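Local coordinates for DUF3829 domain-containing protein (Bacteroides thetaiotaomicron, PDB 3RH3) that is of unknown function, an all-alpha protein with a DUF3829-like C-terminal domain and probably a lipoprotein, at residues A205-P210 with T228-M233. Sequence-based numbering, arbitrary orientation.
Sequences AAEKIP and TVKSFM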
# COMPACT_ATOMS: atom_id res chain seq x y z
N ALA A 205 3.65 -15.41 15.11
CA ALA A 205 4.56 -16.35 14.46
C ALA A 205 5.98 -15.80 14.51
O ALA A 205 6.90 -16.52 14.89
CB ALA A 205 4.13 -16.61 13.03
N ALA A 206 6.15 -14.49 14.22
CA ALA A 206 7.46 -13.82 14.27
C ALA A 206 8.07 -13.89 15.67
O ALA A 206 9.27 -14.14 15.79
CB ALA A 206 7.35 -12.39 13.82
N GLU A 207 7.25 -13.71 16.73
CA GLU A 207 7.69 -13.79 18.13
C GLU A 207 8.22 -15.19 18.50
O GLU A 207 8.97 -15.32 19.46
CB GLU A 207 6.55 -13.43 19.10
CG GLU A 207 6.22 -11.95 19.18
CD GLU A 207 4.88 -11.65 19.82
OE1 GLU A 207 4.18 -12.59 20.24
OE2 GLU A 207 4.52 -10.45 19.88
N LYS A 208 7.82 -16.23 17.74
CA LYS A 208 8.24 -17.62 17.97
C LYS A 208 9.47 -18.00 17.16
O LYS A 208 9.96 -19.12 17.33
CB LYS A 208 7.08 -18.58 17.62
CG LYS A 208 5.99 -18.66 18.69
CD LYS A 208 4.62 -19.07 18.10
CE LYS A 208 4.56 -20.48 17.56
NZ LYS A 208 3.50 -20.63 16.52
N ILE A 209 9.98 -17.10 16.26
CA ILE A 209 11.17 -17.36 15.43
C ILE A 209 12.36 -17.59 16.36
O ILE A 209 12.61 -16.75 17.24
CB ILE A 209 11.47 -16.28 14.36
CG1 ILE A 209 10.34 -16.19 13.31
CG2 ILE A 209 12.80 -16.56 13.66
CD1 ILE A 209 10.46 -15.01 12.37
N PRO A 210 13.07 -18.74 16.24
CA PRO A 210 14.19 -18.99 17.16
C PRO A 210 15.36 -18.04 16.88
O PRO A 210 15.67 -17.76 15.72
CB PRO A 210 14.57 -20.46 16.88
CG PRO A 210 14.10 -20.71 15.48
CD PRO A 210 12.88 -19.86 15.28
N THR A 228 7.19 -1.95 17.29
CA THR A 228 6.63 -0.92 16.38
C THR A 228 5.37 -1.43 15.70
O THR A 228 4.46 -0.65 15.44
CB THR A 228 7.69 -0.52 15.33
OG1 THR A 228 8.91 -0.21 16.00
CG2 THR A 228 7.26 0.66 14.46
N VAL A 229 5.31 -2.73 15.40
CA VAL A 229 4.11 -3.32 14.79
C VAL A 229 2.96 -3.24 15.83
O VAL A 229 1.86 -2.77 15.48
CB VAL A 229 4.35 -4.75 14.28
CG1 VAL A 229 3.02 -5.46 13.97
CG2 VAL A 229 5.24 -4.75 13.04
N LYS A 230 3.21 -3.66 17.09
CA LYS A 230 2.19 -3.60 18.16
C LYS A 230 1.73 -2.16 18.37
O LYS A 230 0.55 -1.94 18.54
CB LYS A 230 2.68 -4.20 19.49
CG LYS A 230 3.14 -5.64 19.41
CD LYS A 230 4.05 -6.04 20.57
CE LYS A 230 4.97 -7.16 20.16
NZ LYS A 230 6.09 -7.36 21.12
N SER A 231 2.65 -1.18 18.30
CA SER A 231 2.30 0.24 18.46
C SER A 231 1.42 0.69 17.33
O SER A 231 0.45 1.40 17.56
CB SER A 231 3.55 1.11 18.51
OG SER A 231 4.09 0.96 19.80
N PHE A 232 1.75 0.26 16.11
CA PHE A 232 0.98 0.57 14.91
C PHE A 232 -0.42 0.03 15.07
O PHE A 232 -1.40 0.71 14.80
CB PHE A 232 1.65 0.02 13.62
CG PHE A 232 0.70 0.08 12.46
CD1 PHE A 232 0.42 1.28 11.83
CD2 PHE A 232 -0.05 -1.05 12.09
CE1 PHE A 232 -0.53 1.35 10.80
CE2 PHE A 232 -1.01 -0.97 11.07
CZ PHE A 232 -1.25 0.23 10.44
N MSE A 233 -0.50 -1.21 15.51
CA MSE A 233 -1.76 -1.91 15.72
C MSE A 233 -2.67 -1.22 16.77
O MSE A 233 -3.89 -1.15 16.56
CB MSE A 233 -1.49 -3.37 16.12
CG MSE A 233 -1.11 -4.20 14.90
SE MSE A 233 -0.77 -6.05 15.34
CE MSE A 233 -2.43 -6.75 15.07
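E207 and K230 make the whole of this contact, a single charged pair at the surface between the C-terminal part of one helix and the middle of the next. The electrostatic link is a long salt bridge: OE2 of E207 lies 3.7 Å from NZ of K230. The carboxylate oxygen sits nearer to the last methylene of the lysine than to its ammonium, with OE2 of E207 3.3 Å from CE of K230. OE1 of E207 lies farther off, 5.6 Å from NZ of K230, so one carboxylate oxygen does the touching. The attraction is therefore probably modest, and because both residues are exposed, solvent would be expected to screen it further.

Reach comes from two nearly straight side chains that approach from opposite directions. In E207, CG stands opposite the carbonyl carbon (chi1 -75°) and the chain then runs out extended to the carboxylate. K230 starts the same way and stays extended through to NZ (chi4 166°), spanning most of the gap: the CA atom of E207 and the CA atom of K230 are 11.6 Å apart. Little surface is buried, about 57 Å² over both sides.

Within each segment the backbone bonds are local. K208 N bonds to A205 O and I209 N to A206 O, each spanning three residues, whereas F232 N to T228 O and M233 N to V229 O are regular helical bonds. Deeper in the bundle, A206 packs on M170 of helix 161-181 and on F222 and L226 of helix 216-240, while V229 meets L199. The charged pair thus bridges the outer side of the helical hairpin formed by helices 189-207 and 216-240, with helix 161-181 packed alongside.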